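6-phospho-beta-glucosidase BglT (PDB 1UP7) hydrolyses cellobiose 6'-phosphate to glucose 6-phosphate and glucose, using NAD(+) and a manganese ion as cofactors. Local coordinates at residues I161-R172 with G292-L303. Numbering follows the deposited sequence.
Sequences IGLCNVPINFIR and GGSMYSTAAAHL. With G6P (6-O-phosphono-alpha-D-glucopyranose), chain J; NAD (nicotinamide-adenine-dinucleotide), chain I.
The loop joining strand 160-162, an edge strand of the parallel sheet of the NAD-binding Rossmann fold, to helix 166-177 passes closest to the start of helix 296-308 where the CA atoms of N165 and Y296 lie 5.0 Å apart. A type II turn from G293 to Y296 leads into that helix, with M295 at its N-cap. The N165 amide joins protein to sugar: ND2 donates to G292 O and to S294 O, both at 2.9 Å and close to the amide plane, the second nearly straight (167°), while OD1 accepts a very short hydrogen bond from G6P O2. Held this way, the N165 side chain crosses that of Y296 at about a right angle, the amide tilted 34° to the ring, with N165 CG 3.3 Å from Y296 CE1. N165 N lies 3.7 Å above one face of the Y296 ring, toward its rim; over the other, also toward the rim, lies NAD C4N, 3.2 Å from the plane, and Y296 OH shares a hydrogen bond with G6P O3. A leucine in place of Y296 would probably leave G6P O3 without this partner and the nicotinamide without a flat surface against it. Deeper in, L163 CD2 rests on the backbone of A300, and its CD1 meets L303 CD2, which also touches I161 CG2 tip to tip. I168 turns CG1 away from its own N (chi1 -164°), which brings it against M295 CE at 3.5 Å, and I168 CD1 touches T298 CG2 and the backbone N of A299. The R172 guanidinium, salt-bridged to E176, has the thioether at its edge, M295 SD lying 3.7 Å from R172 NE.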
ATOM      1  N   ILE A 161      19.046   0.579  16.714  1.00 18.82           N
ATOM      2  CA  ILE A 161      18.716   1.958  16.444  1.00 18.44           C
ATOM      3  C   ILE A 161      19.909   2.677  15.859  1.00 18.45           C
ATOM      4  O   ILE A 161      20.927   2.822  16.538  1.00 18.28           O
ATOM      5  CB  ILE A 161      18.252   2.658  17.741  1.00 18.35           C
ATOM      6  CG1 ILE A 161      17.120   1.870  18.393  1.00 18.07           C
ATOM      7  CG2 ILE A 161      17.840   4.086  17.448  1.00 15.80           C
ATOM      8  CD1 ILE A 161      16.685   2.439  19.792  1.00 16.37           C
ATOM      9  N   GLY A 162      19.768   3.132  14.619  1.00 18.34           N
ATOM     10  CA  GLY A 162      20.828   3.849  13.936  1.00 18.64           C
ATOM     11  C   GLY A 162      20.776   5.317  14.291  1.00 19.12           C
ATOM     12  O   GLY A 162      19.706   5.947  14.294  1.00 19.29           O
ATOM     13  N   LEU A 163      21.939   5.864  14.598  1.00 19.46           N
ATOM     14  CA  LEU A 163      22.051   7.261  14.997  1.00 20.24           C
ATOM     15  C   LEU A 163      23.060   7.972  14.129  1.00 20.65           C
ATOM     16  O   LEU A 163      23.919   7.347  13.548  1.00 20.42           O
ATOM     17  CB  LEU A 163      22.525   7.333  16.430  1.00 20.55           C
ATOM     18  CG  LEU A 163      21.715   8.121  17.419  1.00 21.81           C
ATOM     19  CD1 LEU A 163      20.295   7.599  17.432  1.00 21.44           C
ATOM     20  CD2 LEU A 163      22.370   7.971  18.766  1.00 21.20           C
ATOM     21  N   CYS A 164      22.956   9.289  14.070  1.00 21.92           N
ATOM     22  CA  CYS A 164      23.910  10.138  13.367  1.00 23.37           C
ATOM     23  C   CYS A 164      23.795  11.492  14.067  1.00 22.88           C
ATOM     24  O   CYS A 164      22.856  11.684  14.868  1.00 22.92           O
ATOM     25  CB  CYS A 164      23.538  10.162  11.874  1.00 24.55           C
ATOM     26  SG  CYS A 164      24.212  11.480  10.842  1.00 31.43           S
ATOM     27  N   ASN A 165      24.738  12.413  13.818  1.00 22.53           N
ATOM     28  CA  ASN A 165      24.740  13.693  14.552  1.00 22.43           C
ATOM     29  C   ASN A 165      24.114  14.902  13.860  1.00 22.18           C
ATOM     30  O   ASN A 165      23.994  15.953  14.487  1.00 22.25           O
ATOM     31  CB  ASN A 165      26.129  14.071  15.146  1.00 23.38           C
ATOM     32  CG  ASN A 165      27.173  14.480  14.069  1.00 25.04           C
ATOM     33  OD1 ASN A 165      27.005  14.180  12.883  1.00 28.10           O
ATOM     34  ND2 ASN A 165      28.267  15.115  14.499  1.00 22.52           N
ATOM     35  N   VAL A 166      23.697  14.787  12.599  1.00 22.29           N
ATOM     36  CA  VAL A 166      23.117  15.979  11.941  1.00 22.47           C
ATOM     37  C   VAL A 166      21.787  16.474  12.513  1.00 21.85           C
ATOM     38  O   VAL A 166      21.628  17.687  12.696  1.00 22.29           O
ATOM     39  CB  VAL A 166      23.185  16.006  10.344  1.00 23.87           C
ATOM     40  CG1 VAL A 166      24.176  14.946   9.762  1.00 25.42           C
ATOM     41  CG2 VAL A 166      21.812  15.926   9.692  1.00 24.06           C
ATOM     42  N   PRO A 167      20.856  15.576  12.876  1.00 21.29           N
ATOM     43  CA  PRO A 167      19.598  16.036  13.469  1.00 20.62           C
ATOM     44  C   PRO A 167      19.876  16.826  14.728  1.00 20.70           C
ATOM     45  O   PRO A 167      19.431  17.988  14.813  1.00 21.13           O
ATOM     46  CB  PRO A 167      18.838  14.741  13.784  1.00 21.04           C
ATOM     47  CG  PRO A 167      19.442  13.694  12.859  1.00 21.31           C
ATOM     48  CD  PRO A 167      20.907  14.094  12.791  1.00 21.68           C
ATOM     49  N   ILE A 168      20.638  16.273  15.670  1.00 20.48           N
ATOM     50  CA  ILE A 168      20.886  17.024  16.909  1.00 20.85           C
ATOM     51  C   ILE A 168      21.628  18.318  16.695  1.00 20.84           C
ATOM     52  O   ILE A 168      21.378  19.310  17.382  1.00 21.39           O
ATOM     53  CB  ILE A 168      21.579  16.187  18.026  1.00 22.07           C
ATOM     54  CG1 ILE A 168      21.417  16.915  19.379  1.00 21.75           C
ATOM     55  CG2 ILE A 168      23.093  15.848  17.691  1.00 20.46           C
ATOM     56  CD1 ILE A 168      21.407  15.968  20.542  1.00 24.59           C
ATOM     57  N   ASN A 169      22.531  18.336  15.731  1.00 21.08           N
ATOM     58  CA  ASN A 169      23.234  19.571  15.442  1.00 21.68           C
ATOM     59  C   ASN A 169      22.287  20.611  14.897  1.00 21.29           C
ATOM     60  O   ASN A 169      22.368  21.774  15.285  1.00 21.23           O
ATOM     61  CB  ASN A 169      24.392  19.325  14.469  1.00 23.13           C
ATOM     62  CG  ASN A 169      25.601  18.752  15.168  1.00 25.07           C
ATOM     63  OD1 ASN A 169      25.929  19.162  16.278  1.00 27.40           O
ATOM     64  ND2 ASN A 169      26.256  17.785  14.536  1.00 28.57           N
ATOM     65  N   PHE A 170      21.372  20.193  14.018  1.00 21.26           N
ATOM     66  CA  PHE A 170      20.400  21.130  13.506  1.00 21.64           C
ATOM     67  C   PHE A 170      19.481  21.642  14.602  1.00 20.85           C
ATOM     68  O   PHE A 170      19.206  22.859  14.691  1.00 20.71           O
ATOM     69  CB  PHE A 170      19.554  20.593  12.339  1.00 22.65           C
ATOM     70  CG  PHE A 170      18.640  21.663  11.781  1.00 27.00           C
ATOM     71  CD1 PHE A 170      19.137  22.623  10.896  1.00 27.44           C
ATOM     72  CD2 PHE A 170      17.313  21.786  12.239  1.00 28.97           C
ATOM     73  CE1 PHE A 170      18.315  23.649  10.408  1.00 28.92           C
ATOM     74  CE2 PHE A 170      16.489  22.804  11.757  1.00 30.04           C
ATOM     75  CZ  PHE A 170      16.989  23.732  10.830  1.00 30.33           C
ATOM     76  N   ILE A 171      18.987  20.719  15.430  1.00 20.30           N
ATOM     77  CA  ILE A 171      18.093  21.077  16.548  1.00 20.02           C
ATOM     78  C   ILE A 171      18.791  22.063  17.478  1.00 20.23           C
ATOM     79  O   ILE A 171      18.189  23.044  17.936  1.00 20.90           O
ATOM     80  CB  ILE A 171      17.595  19.788  17.321  1.00 20.27           C
ATOM     81  CG1 ILE A 171      16.392  19.148  16.614  1.00 20.53           C
ATOM     82  CG2 ILE A 171      17.197  20.103  18.752  1.00 20.05           C
ATOM     83  CD1 ILE A 171      16.198  17.669  16.897  1.00 19.03           C
ATOM     84  N   ARG A 172      20.076  21.824  17.745  1.00 20.73           N
ATOM     85  CA  ARG A 172      20.883  22.765  18.542  1.00 21.38           C
ATOM     86  C   ARG A 172      20.984  24.144  17.909  1.00 20.74           C
ATOM     87  O   ARG A 172      20.830  25.147  18.586  1.00 20.87           O
ATOM     88  CB  ARG A 172      22.273  22.182  18.787  1.00 22.23           C
ATOM     89  CG  ARG A 172      23.039  22.793  19.984  1.00 25.06           C
ATOM     90  CD  ARG A 172      24.546  23.039  19.698  1.00 30.67           C
ATOM     91  NE  ARG A 172      24.948  22.619  18.336  1.00 33.04           N
ATOM     92  CZ  ARG A 172      25.113  23.448  17.294  1.00 33.95           C
ATOM     93  NH1 ARG A 172      24.921  24.766  17.438  1.00 33.68           N
ATOM     94  NH2 ARG A 172      25.468  22.957  16.105  1.00 33.41           N
ATOM     95  N   GLY A 292      34.384  15.911  13.350  1.00 23.56           N
ATOM     96  CA  GLY A 292      33.065  16.339  12.894  1.00 23.36           C
ATOM     97  C   GLY A 292      31.979  15.505  13.539  1.00 23.79           C
ATOM     98  O   GLY A 292      30.802  15.534  13.123  1.00 25.13           O
ATOM     99  N   GLY A 293      32.345  14.759  14.569  1.00 23.38           N
ATOM    100  CA  GLY A 293      31.415  13.818  15.168  1.00 23.99           C
ATOM    101  C   GLY A 293      30.804  14.345  16.454  1.00 24.78           C
ATOM    102  O   GLY A 293      29.990  13.686  17.124  1.00 25.43           O
ATOM    103  N   SER A 294      31.157  15.558  16.805  1.00 25.00           N
ATOM    104  CA  SER A 294      30.632  16.092  18.041  1.00 26.16           C
ATOM    105  C   SER A 294      29.091  16.048  18.178  1.00 26.45           C
ATOM    106  O   SER A 294      28.319  16.086  17.187  1.00 26.60           O
ATOM    107  CB  SER A 294      31.212  17.481  18.303  1.00 27.20           C
ATOM    108  OG  SER A 294      32.600  17.315  18.644  1.00 30.32           O
ATOM    109  N   MET A 295      28.666  15.970  19.435  1.00 26.54           N
ATOM    110  CA  MET A 295      27.270  15.824  19.812  1.00 26.37           C
ATOM    111  C   MET A 295      26.650  14.474  19.488  1.00 25.65           C
ATOM    112  O   MET A 295      25.488  14.203  19.827  1.00 25.85           O
ATOM    113  CB  MET A 295      26.432  17.029  19.387  1.00 27.69           C
ATOM    114  CG  MET A 295      26.487  18.105  20.475  1.00 30.73           C
ATOM    115  SD  MET A 295      25.325  19.500  20.274  1.00 43.39           S
ATOM    116  CE  MET A 295      24.245  18.941  19.093  1.00 38.43           C
ATOM    117  N   TYR A 296      27.423  13.590  18.879  1.00 25.32           N
ATOM    118  CA  TYR A 296      27.001  12.196  18.773  1.00 25.17           C
ATOM    119  C   TYR A 296      26.729  11.698  20.191  1.00 24.84           C
ATOM    120  O   TYR A 296      25.761  10.969  20.431  1.00 25.45           O
ATOM    121  CB  TYR A 296      28.124  11.356  18.168  1.00 26.32           C
ATOM    122  CG  TYR A 296      27.987  10.976  16.687  1.00 29.14           C
ATOM    123  CD1 TYR A 296      28.505  11.788  15.677  1.00 33.26           C
ATOM    124  CD2 TYR A 296      27.401   9.772  16.301  1.00 32.75           C
ATOM    125  CE1 TYR A 296      28.402  11.416  14.306  1.00 34.02           C
ATOM    126  CE2 TYR A 296      27.305   9.401  14.941  1.00 33.49           C
ATOM    127  CZ  TYR A 296      27.811  10.222  13.970  1.00 33.64           C
ATOM    128  OH  TYR A 296      27.719   9.857  12.646  1.00 38.47           O
ATOM    129  N   SER A 297      27.575  12.123  21.132  1.00 24.40           N
ATOM    130  CA  SER A 297      27.489  11.790  22.560  1.00 24.35           C
ATOM    131  C   SER A 297      26.151  12.068  23.185  1.00 23.87           C
ATOM    132  O   SER A 297      25.520  11.181  23.768  1.00 24.81           O
ATOM    133  CB  SER A 297      28.471  12.679  23.334  1.00 25.06           C
ATOM    134  OG  SER A 297      27.878  13.953  23.638  1.00 28.91           O
ATOM    135  N   THR A 298      25.762  13.336  23.138  1.00 23.28           N
ATOM    136  CA  THR A 298      24.472  13.742  23.648  1.00 23.05           C
ATOM    137  C   THR A 298      23.380  12.935  22.963  1.00 22.17           C
ATOM    138  O   THR A 298      22.427  12.514  23.628  1.00 22.96           O
ATOM    139  CB  THR A 298      24.224  15.247  23.431  1.00 23.60           C
ATOM    140  OG1 THR A 298      25.279  15.983  24.047  1.00 26.06           O
ATOM    141  CG2 THR A 298      22.996  15.720  24.249  1.00 26.03           C
ATOM    142  N   ALA A 299      23.489  12.714  21.651  1.00 20.85           N
ATOM    143  CA  ALA A 299      22.365  12.081  20.969  1.00 20.19           C
ATOM    144  C   ALA A 299      22.181  10.669  21.542  1.00 19.94           C
ATOM    145  O   ALA A 299      21.062  10.242  21.794  1.00 19.71           O
ATOM    146  CB  ALA A 299      22.544  12.066  19.448  1.00 19.96           C
ATOM    147  N   ALA A 300      23.289   9.978  21.786  1.00 19.09           N
ATOM    148  CA  ALA A 300      23.218   8.626  22.294  1.00 19.07           C
ATOM    149  C   ALA A 300      22.756   8.548  23.753  1.00 18.90           C
ATOM    150  O   ALA A 300      21.936   7.688  24.100  1.00 18.41           O
ATOM    151  CB  ALA A 300      24.544   7.912  22.108  1.00 19.16           C
ATOM    152  N   ALA A 301      23.289   9.439  24.585  1.00 18.40           N
ATOM    153  CA  ALA A 301      22.971   9.462  26.004  1.00 18.47           C
ATOM    154  C   ALA A 301      21.513   9.865  26.229  1.00 18.55           C
ATOM    155  O   ALA A 301      20.816   9.252  27.052  1.00 18.44           O
ATOM    156  CB  ALA A 301      23.919  10.415  26.755  1.00 17.77           C
ATOM    157  N   HIS A 302      21.080  10.898  25.508  1.00 18.64           N
ATOM    158  CA  HIS A 302      19.708  11.371  25.560  1.00 19.60           C
ATOM    159  C   HIS A 302      18.738  10.273  25.094  1.00 18.91           C
ATOM    160  O   HIS A 302      17.703  10.050  25.735  1.00 18.80           O
ATOM    161  CB  HIS A 302      19.570  12.665  24.738  1.00 20.24           C
ATOM    162  CG  HIS A 302      19.955  13.900  25.499  1.00 25.55           C
ATOM    163  ND1 HIS A 302      19.321  15.118  25.322  1.00 28.69           N
ATOM    164  CD2 HIS A 302      20.890  14.102  26.464  1.00 26.64           C
ATOM    165  CE1 HIS A 302      19.857  16.015  26.133  1.00 28.65           C
ATOM    166  NE2 HIS A 302      20.810  15.423  26.834  1.00 28.81           N
ATOM    167  N   LEU A 303      19.102   9.571  24.016  1.00 18.33           N
ATOM    168  CA  LEU A 303      18.340   8.420  23.525  1.00 18.57           C
ATOM    169  C   LEU A 303      18.192   7.335  24.599  1.00 18.59           C
ATOM    170  O   LEU A 303      17.083   6.872  24.881  1.00 18.92           O
ATOM    171  CB  LEU A 303      18.946   7.832  22.244  1.00 17.62           C
ATOM    172  CG  LEU A 303      18.167   6.610  21.727  1.00 18.97           C
ATOM    173  CD1 LEU A 303      16.684   6.966  21.388  1.00 16.63           C
ATOM    174  CD2 LEU A 303      18.859   5.881  20.542  1.00 17.63           C
TER
HETATM  175  C1  G6P J1417      29.658  14.481  10.508  1.00 60.29           C
HETATM  176  C2  G6P J1417      28.794  13.247  10.129  1.00 59.37           C
HETATM  177  C3  G6P J1417      29.411  11.982  10.724  1.00 59.26           C
HETATM  178  C4  G6P J1417      30.799  11.829  10.123  1.00 58.48           C
HETATM  179  C5  G6P J1417      31.649  13.036  10.564  1.00 58.06           C
HETATM  180  C6  G6P J1417      33.040  12.960   9.951  1.00 55.32           C
HETATM  181  O1  G6P J1417      29.200  15.726   9.947  1.00 60.16           O
HETATM  182  O2  G6P J1417      27.440  13.340  10.571  1.00 58.61           O
HETATM  183  O3  G6P J1417      28.608  10.815  10.513  1.00 59.68           O
HETATM  184  O4  G6P J1417      31.367  10.568  10.477  1.00 56.62           O
HETATM  185  O5  G6P J1417      31.048  14.291  10.155  1.00 59.56           O
HETATM  186  O6  G6P J1417      34.009  13.545  10.807  1.00 52.15           O
HETATM  187  P   G6P J1417      35.553  13.093  10.734  1.00 48.03           P
HETATM  188  O1P G6P J1417      36.237  13.762  11.903  1.00 50.36           O
HETATM  189  O2P G6P J1417      36.286  13.502   9.465  1.00 47.42           O
HETATM  190  O3P G6P J1417      35.584  11.598  10.887  1.00 46.24           O
HETATM  191  PA  NAD I1416      38.091   5.024  15.013  1.00 39.58           P
HETATM  192  O1A NAD I1416      39.011   4.705  13.903  1.00 39.58           O
HETATM  193  O2A NAD I1416      38.726   5.751  16.218  1.00 42.49           O
HETATM  194  O5B NAD I1416      37.491   3.589  15.465  1.00 36.88           O
HETATM  195  C5B NAD I1416      36.954   3.432  16.753  1.00 31.06           C
HETATM  196  C4B NAD I1416      37.531   2.188  17.416  1.00 27.54           C
HETATM  197  O4B NAD I1416      36.997   1.009  16.819  1.00 29.02           O
HETATM  198  C3B NAD I1416      39.047   2.057  17.339  1.00 26.05           C
HETATM  199  O3B NAD I1416      39.556   2.091  18.664  1.00 21.96           O
HETATM  200  C2B NAD I1416      39.288   0.693  16.688  1.00 25.76           C
HETATM  201  O2B NAD I1416      40.368  -0.001  17.278  1.00 23.91           O
HETATM  202  C1B NAD I1416      37.982  -0.010  17.012  1.00 26.16           C
HETATM  203  N9A NAD I1416      37.653  -1.144  16.153  1.00 26.81           N
HETATM  204  C8A NAD I1416      37.908  -1.344  14.810  1.00 24.99           C
HETATM  205  N7A NAD I1416      37.360  -2.535  14.486  1.00 27.63           N
HETATM  206  C5A NAD I1416      36.728  -3.065  15.549  1.00 25.50           C
HETATM  207  C6A NAD I1416      36.031  -4.247  15.768  1.00 27.10           C
HETATM  208  N6A NAD I1416      35.849  -5.140  14.802  1.00 24.93           N
HETATM  209  N1A NAD I1416      35.516  -4.504  17.033  1.00 26.83           N
HETATM  210  C2A NAD I1416      35.710  -3.605  18.067  1.00 25.65           C
HETATM  211  N3A NAD I1416      36.427  -2.454  17.845  1.00 25.38           N
HETATM  212  C4A NAD I1416      36.923  -2.199  16.613  1.00 26.29           C
HETATM  213  O3  NAD I1416      36.917   5.913  14.363  1.00 39.74           O
HETATM  214  PN  NAD I1416      35.900   6.917  15.086  1.00 36.98           P
HETATM  215  O1N NAD I1416      36.178   8.219  14.429  1.00 41.41           O
HETATM  216  O2N NAD I1416      35.901   6.815  16.529  1.00 39.33           O
HETATM  217  O5D NAD I1416      34.456   6.380  14.658  1.00 39.15           O
HETATM  218  C5D NAD I1416      34.048   5.026  14.724  1.00 36.12           C
HETATM  219  C4D NAD I1416      32.810   4.859  13.827  1.00 37.30           C
HETATM  220  O4D NAD I1416      31.711   5.667  14.245  1.00 36.78           O
HETATM  221  C3D NAD I1416      33.088   5.265  12.388  1.00 35.07           C
HETATM  222  O3D NAD I1416      32.436   4.317  11.598  1.00 35.30           O
HETATM  223  C2D NAD I1416      32.441   6.638  12.237  1.00 35.83           C
HETATM  224  O2D NAD I1416      32.000   6.956  10.928  1.00 33.84           O
HETATM  225  C1D NAD I1416      31.328   6.632  13.260  1.00 37.91           C
HETATM  226  N1N NAD I1416      31.315   7.895  14.003  1.00 43.50           N
HETATM  227  C2N NAD I1416      31.346   7.765  15.373  1.00 44.47           C
HETATM  228  C3N NAD I1416      31.337   8.863  16.198  1.00 47.55           C
HETATM  229  C7N NAD I1416      31.394   8.645  17.692  1.00 50.35           C
HETATM  230  O7N NAD I1416      30.568   9.351  18.598  1.00 51.89           O
HETATM  231  N7N NAD I1416      32.258   7.732  18.161  1.00 52.29           N
HETATM  232  C4N NAD I1416      31.296  10.122  15.593  1.00 49.80           C
HETATM  233  C5N NAD I1416      31.256  10.277  14.193  1.00 47.38           C
HETATM  234  C6N NAD I1416      31.266   9.133  13.395  1.00 46.00           C